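Local coordinates for protein small ribosomal subunit biogenesis GTPase RsgA (Thermotoga maritima, PDB 1U0L) that probably helps late maturation of the 30S ribosomal subunit as a circularly permuted, zinc-containing GTPase that slowly hydrolyses GTP, at residues V25-R39 / V55-E68. Residues are numbered along the deposited sequence; the frame is centred on the assembly and turned at random.
Sequences VEDEETGERILCKLR and VEYTPDETGSGVIE
Y57 reaches from strand 55-58 across to strands 25-27 and 33-38, within the N-terminal OB-fold domain of RsgA. The first and last strands across its five-stranded sheet, 11-19 and 54-58, also pair. Strands 33-38 and 65-68 pair in parallel fashion but splay, with L38 opposite I67. I67 N gives the firm bond of this pairing, to K37 O at 2.7 Å. R39 N adds a weak bond to I67 O, and K37 N another to G65 O.

The buried Y57 side chain points toward 25-39. Its CG sits between the backbone N and the carbonyl carbon (chi1 66°), and the ring extends toward the hairpin 25-39. Y57 CD1 lies 4.0 Å from C36 SG, which approaches obliquely in a sulfur-aromatic contact. Y57 CE1 meets I34 CG2, also obliquely. V25 CG2 lies over one face of the ring, nearest Y57 CE2 and CD2. This V25 CG2 methyl makes a CH-pi contact, 4.0 Å from the Y57 ring centroid and offset toward the rim. At the tip, Y57 OH lies near I34 CD1 and gives a weak hydrogen bond to D27 OD1. The D27 carboxylate is turned 79° from the ring plane. Its stronger partner is R11 of strand 11-19, which forms a salt bridge with D27 OD1.

I67 continues the apolar layer. Its CG1 packs on C36 CB at 3.7 Å, and its CD1 approaches V25 CG1. V23 and I49 also touch this side chain.

At the far end, R39 and E68 form a salt bridge. The R39 chain bends at chi2 and chi3, which brings its guanidinium back to the neighbouring strand. The guanidinium and carboxylate planes are 50° apart. E68 OE1 takes two bonds: R39 NE at 3.0 Å, from the syn side but tilted out of the carboxylate plane, and T58 OG1 on its anti lone pair at 2.9 Å.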
loop_
_atom_site.group_PDB
_atom_site.type_symbol
_atom_site.label_atom_id
_atom_site.label_comp_id
_atom_site.label_asym_id
_atom_site.label_seq_id
_atom_site.Cartn_x
_atom_site.Cartn_y
_atom_site.Cartn_z
ATOM N N VAL A 25 -12.272 -12.724 14.330
ATOM C CA VAL A 25 -11.875 -11.415 14.848
ATOM C C VAL A 25 -10.821 -11.566 15.928
ATOM O O VAL A 25 -10.683 -12.621 16.530
ATOM C CB VAL A 25 -13.075 -10.611 15.451
ATOM C CG1 VAL A 25 -14.393 -11.140 14.904
ATOM C CG2 VAL A 25 -13.044 -10.663 16.970
ATOM N N GLU A 26 -10.079 -10.499 16.165
ATOM C CA GLU A 26 -9.055 -10.499 17.196
ATOM C C GLU A 26 -9.465 -9.442 18.200
ATOM O O GLU A 26 -9.901 -8.360 17.816
ATOM C CB GLU A 26 -7.702 -10.148 16.600
ATOM C CG GLU A 26 -6.601 -10.066 17.625
ATOM C CD GLU A 26 -5.243 -9.871 16.988
ATOM O OE1 GLU A 26 -4.957 -10.581 15.998
ATOM O OE2 GLU A 26 -4.468 -9.023 17.481
ATOM N N ASP A 27 -9.328 -9.750 19.485
ATOM C CA ASP A 27 -9.722 -8.811 20.534
ATOM C C ASP A 27 -8.763 -7.623 20.664
ATOM O O ASP A 27 -7.576 -7.788 20.930
ATOM C CB ASP A 27 -9.842 -9.556 21.869
ATOM C CG ASP A 27 -10.415 -8.696 22.970
ATOM O OD1 ASP A 27 -11.581 -8.273 22.846
ATOM O OD2 ASP A 27 -9.697 -8.445 23.963
ATOM N N GLU A 28 -9.302 -6.424 20.473
ATOM C CA GLU A 28 -8.526 -5.193 20.553
ATOM C C GLU A 28 -7.818 -5.030 21.894
ATOM O O GLU A 28 -6.693 -4.534 21.948
ATOM C CB GLU A 28 -9.437 -3.989 20.308
ATOM C CG GLU A 28 -8.758 -2.637 20.457
ATOM C CD GLU A 28 -9.711 -1.481 20.205
ATOM O OE1 GLU A 28 -10.196 -1.342 19.059
ATOM O OE2 GLU A 28 -9.979 -0.715 21.156
ATOM N N GLU A 29 -8.490 -5.429 22.970
ATOM C CA GLU A 29 -7.923 -5.325 24.312
ATOM C C GLU A 29 -6.675 -6.200 24.358
ATOM O O GLU A 29 -5.602 -5.791 23.916
ATOM C CB GLU A 29 -8.940 -5.809 25.354
ATOM C CG GLU A 29 -8.709 -5.294 26.777
ATOM C CD GLU A 29 -9.359 -3.940 27.033
ATOM O OE1 GLU A 29 -10.596 -3.835 26.877
ATOM O OE2 GLU A 29 -8.639 -2.983 27.392
ATOM N N THR A 30 -6.827 -7.404 24.893
ATOM C CA THR A 30 -5.731 -8.364 24.991
ATOM C C THR A 30 -6.366 -9.704 24.662
ATOM O O THR A 30 -6.436 -10.607 25.496
ATOM C CB THR A 30 -5.142 -8.423 26.421
ATOM O OG1 THR A 30 -4.715 -7.117 26.822
ATOM C CG2 THR A 30 -3.952 -9.374 26.468
ATOM N N GLY A 31 -6.838 -9.834 23.433
ATOM C CA GLY A 31 -7.495 -11.067 23.069
ATOM C C GLY A 31 -6.867 -11.933 22.006
ATOM O O GLY A 31 -5.997 -11.514 21.238
ATOM N N GLU A 32 -7.342 -13.170 21.982
ATOM C CA GLU A 32 -6.885 -14.162 21.040
ATOM C C GLU A 32 -7.801 -14.092 19.829
ATOM O O GLU A 32 -8.539 -13.125 19.652
ATOM C CB GLU A 32 -6.943 -15.560 21.667
ATOM C CG GLU A 32 -6.075 -15.744 22.913
ATOM C CD GLU A 32 -6.644 -15.070 24.155
ATOM O OE1 GLU A 32 -6.010 -15.174 25.226
ATOM O OE2 GLU A 32 -7.721 -14.442 24.065
ATOM N N ARG A 33 -7.757 -15.134 19.008
ATOM C CA ARG A 33 -8.549 -15.199 17.793
ATOM C C ARG A 33 -9.945 -15.789 18.020
ATOM O O ARG A 33 -10.133 -17.005 17.977
ATOM C CB ARG A 33 -7.773 -16.016 16.751
ATOM C CG ARG A 33 -7.737 -15.401 15.363
ATOM C CD ARG A 33 -6.726 -16.095 14.454
ATOM N NE ARG A 33 -5.351 -15.657 14.700
ATOM C CZ ARG A 33 -4.877 -14.449 14.399
ATOM N NH1 ARG A 33 -5.659 -13.540 13.838
ATOM N NH2 ARG A 33 -3.612 -14.146 14.653
ATOM N N ILE A 34 -10.924 -14.921 18.259
ATOM C CA ILE A 34 -12.306 -15.351 18.486
ATOM C C ILE A 34 -13.038 -15.490 17.154
ATOM O O ILE A 34 -13.151 -14.517 16.409
ATOM C CB ILE A 34 -13.109 -14.311 19.329
ATOM C CG1 ILE A 34 -12.382 -13.983 20.636
ATOM C CG2 ILE A 34 -14.502 -14.843 19.608
ATOM C CD1 ILE A 34 -11.194 -13.056 20.463
ATOM N N LEU A 35 -13.540 -16.679 16.838
ATOM C CA LEU A 35 -14.267 -16.831 15.581
ATOM C C LEU A 35 -15.632 -16.186 15.808
ATOM O O LEU A 35 -16.045 -16.026 16.950
ATOM C CB LEU A 35 -14.406 -18.307 15.205
ATOM C CG LEU A 35 -14.825 -18.581 13.752
ATOM C CD1 LEU A 35 -14.385 -19.971 13.333
ATOM C CD2 LEU A 35 -16.329 -18.426 13.613
ATOM N N CYS A 36 -16.326 -15.798 14.738
ATOM C CA CYS A 36 -17.623 -15.139 14.889
ATOM C C CYS A 36 -18.612 -15.268 13.731
ATOM O O CYS A 36 -18.301 -15.760 12.642
ATOM C CB CYS A 36 -17.427 -13.641 15.150
ATOM S SG CYS A 36 -16.496 -13.227 16.624
ATOM N N LYS A 37 -19.821 -14.788 13.998
ATOM C CA LYS A 37 -20.897 -14.787 13.029
ATOM C C LYS A 37 -21.559 -13.420 13.130
ATOM O O LYS A 37 -21.725 -12.880 14.224
ATOM C CB LYS A 37 -21.907 -15.889 13.347
ATOM C CG LYS A 37 -22.156 -16.879 12.212
ATOM C CD LYS A 37 -22.767 -16.219 10.978
ATOM C CE LYS A 37 -21.750 -15.403 10.190
ATOM N NZ LYS A 37 -20.570 -16.220 9.792
ATOM N N LEU A 38 -21.907 -12.839 11.993
ATOM C CA LEU A 38 -22.539 -11.537 12.026
ATOM C C LEU A 38 -24.033 -11.721 12.120
ATOM O O LEU A 38 -24.628 -12.477 11.359
ATOM C CB LEU A 38 -22.159 -10.714 10.791
ATOM C CG LEU A 38 -21.731 -11.459 9.527
ATOM C CD1 LEU A 38 -22.868 -12.317 9.011
ATOM C CD2 LEU A 38 -21.305 -10.454 8.477
ATOM N N ARG A 39 -24.630 -11.035 13.084
ATOM C CA ARG A 39 -26.066 -11.105 13.314
ATOM C C ARG A 39 -26.676 -9.755 13.006
ATOM O O ARG A 39 -26.007 -8.854 12.512
ATOM C CB ARG A 39 -26.340 -11.423 14.781
ATOM C CG ARG A 39 -25.799 -10.338 15.720
ATOM C CD ARG A 39 -26.889 -9.629 16.517
ATOM N NE ARG A 39 -27.019 -10.175 17.865
ATOM C CZ ARG A 39 -27.557 -11.356 18.152
ATOM N NH1 ARG A 39 -28.029 -12.133 17.187
ATOM N NH2 ARG A 39 -27.616 -11.765 19.409
ATOM N N VAL A 55 -14.371 -4.049 14.432
ATOM C CA VAL A 55 -15.732 -4.413 14.835
ATOM C C VAL A 55 -15.940 -4.607 16.333
ATOM O O VAL A 55 -14.983 -4.792 17.093
ATOM C CB VAL A 55 -16.210 -5.708 14.129
ATOM C CG1 VAL A 55 -16.267 -5.487 12.613
ATOM C CG2 VAL A 55 -15.296 -6.871 14.491
ATOM N N GLU A 56 -17.205 -4.547 16.746
ATOM C CA GLU A 56 -17.588 -4.757 18.139
ATOM C C GLU A 56 -18.541 -5.947 18.145
ATOM O O GLU A 56 -19.516 -5.973 17.390
ATOM C CB GLU A 56 -18.241 -3.500 18.716
ATOM C CG GLU A 56 -19.207 -2.789 17.793
ATOM C CD GLU A 56 -19.708 -1.489 18.396
ATOM O OE1 GLU A 56 -20.286 -1.529 19.505
ATOM O OE2 GLU A 56 -19.525 -0.428 17.765
ATOM N N TYR A 57 -18.240 -6.933 18.986
ATOM C CA TYR A 57 -19.022 -8.164 19.053
ATOM C C TYR A 57 -19.386 -8.607 20.476
ATOM O O TYR A 57 -18.952 -8.000 21.457
ATOM C CB TYR A 57 -18.219 -9.279 18.385
ATOM C CG TYR A 57 -16.947 -9.627 19.139
ATOM C CD1 TYR A 57 -16.814 -10.849 19.796
ATOM C CD2 TYR A 57 -15.890 -8.720 19.217
ATOM C CE1 TYR A 57 -15.663 -11.162 20.512
ATOM C CE2 TYR A 57 -14.735 -9.020 19.933
ATOM C CZ TYR A 57 -14.625 -10.244 20.580
ATOM O OH TYR A 57 -13.479 -10.544 21.294
ATOM N N THR A 58 -20.178 -9.677 20.569
ATOM C CA THR A 58 -20.602 -10.243 21.853
ATOM C C THR A 58 -19.798 -11.517 22.107
ATOM O O THR A 58 -19.883 -12.478 21.345
ATOM C CB THR A 58 -22.097 -10.601 21.852
ATOM O OG1 THR A 58 -22.873 -9.416 21.624
ATOM C CG2 THR A 58 -22.492 -11.222 23.186
ATOM N N PRO A 59 -19.012 -11.539 23.191
ATOM C CA PRO A 59 -18.169 -12.678 23.568
ATOM C C PRO A 59 -18.845 -13.888 24.205
ATOM O O PRO A 59 -18.499 -14.251 25.329
ATOM C CB PRO A 59 -17.150 -12.056 24.529
ATOM C CG PRO A 59 -17.209 -10.573 24.227
ATOM C CD PRO A 59 -18.669 -10.359 23.999
ATOM N N ASP A 60 -19.793 -14.523 23.519
ATOM C CA ASP A 60 -20.428 -15.702 24.103
ATOM C C ASP A 60 -19.398 -16.834 24.094
ATOM O O ASP A 60 -19.546 -17.822 23.371
ATOM C CB ASP A 60 -21.685 -16.114 23.318
ATOM C CG ASP A 60 -21.389 -16.501 21.881
ATOM O OD1 ASP A 60 -21.075 -15.603 21.075
ATOM O OD2 ASP A 60 -21.472 -17.706 21.555
ATOM N N GLU A 61 -18.357 -16.664 24.910
ATOM C CA GLU A 61 -17.244 -17.609 25.034
ATOM C C GLU A 61 -17.637 -19.079 24.943
ATOM O O GLU A 61 -16.811 -19.933 24.610
ATOM C CB GLU A 61 -16.483 -17.353 26.345
ATOM C CG GLU A 61 -17.228 -17.739 27.617
ATOM C CD GLU A 61 -16.805 -19.096 28.155
ATOM O OE1 GLU A 61 -17.011 -20.112 27.459
ATOM O OE2 GLU A 61 -16.258 -19.145 29.277
ATOM N N THR A 62 -18.899 -19.372 25.239
ATOM C CA THR A 62 -19.405 -20.735 25.173
ATOM C C THR A 62 -19.491 -21.157 23.704
ATOM O O THR A 62 -20.339 -21.961 23.318
ATOM C CB THR A 62 -20.801 -20.836 25.828
ATOM O OG1 THR A 62 -21.741 -20.044 25.088
ATOM C CG2 THR A 62 -20.751 -20.326 27.266
ATOM N N GLY A 63 -18.595 -20.599 22.893
ATOM C CA GLY A 63 -18.568 -20.904 21.475
ATOM C C GLY A 63 -18.404 -19.649 20.635
ATOM O O GLY A 63 -19.387 -19.059 20.191
ATOM N N SER A 64 -17.156 -19.235 20.429
ATOM C CA SER A 64 -16.842 -18.053 19.631
ATOM C C SER A 64 -17.529 -16.763 20.101
ATOM O O SER A 64 -17.482 -16.417 21.283
ATOM C CB SER A 64 -17.185 -18.312 18.156
ATOM O OG SER A 64 -18.585 -18.302 17.923
ATOM N N GLY A 65 -18.148 -16.055 19.155
ATOM C CA GLY A 65 -18.835 -14.808 19.449
ATOM C C GLY A 65 -19.744 -14.388 18.304
ATOM O O GLY A 65 -19.887 -15.124 17.324
ATOM N N VAL A 66 -20.365 -13.217 18.420
ATOM C CA VAL A 66 -21.262 -12.719 17.376
ATOM C C VAL A 66 -20.945 -11.259 17.110
ATOM O O VAL A 66 -20.775 -10.472 18.045
ATOM C CB VAL A 66 -22.747 -12.820 17.794
ATOM C CG1 VAL A 66 -23.637 -12.476 16.628
ATOM C CG2 VAL A 66 -23.054 -14.215 18.285
ATOM N N ILE A 67 -20.873 -10.890 15.837
ATOM C CA ILE A 67 -20.554 -9.516 15.489
ATOM C C ILE A 67 -21.785 -8.629 15.520
ATOM O O ILE A 67 -22.721 -8.811 14.746
ATOM C CB ILE A 67 -19.877 -9.440 14.111
ATOM C CG1 ILE A 67 -18.606 -10.300 14.121
ATOM C CG2 ILE A 67 -19.522 -8.001 13.789
ATOM C CD1 ILE A 67 -17.858 -10.323 12.812
ATOM N N GLU A 68 -21.766 -7.666 16.434
ATOM C CA GLU A 68 -22.883 -6.746 16.608
ATOM C C GLU A 68 -22.833 -5.557 15.670
ATOM O O GLU A 68 -23.870 -5.094 15.208
ATOM C CB GLU A 68 -22.946 -6.256 18.060
ATOM C CG GLU A 68 -23.251 -7.358 19.081
ATOM C CD GLU A 68 -24.642 -7.958 18.914
ATOM O OE1 GLU A 68 -24.953 -8.942 19.614
ATOM O OE2 GLU A 68 -25.427 -7.444 18.087
#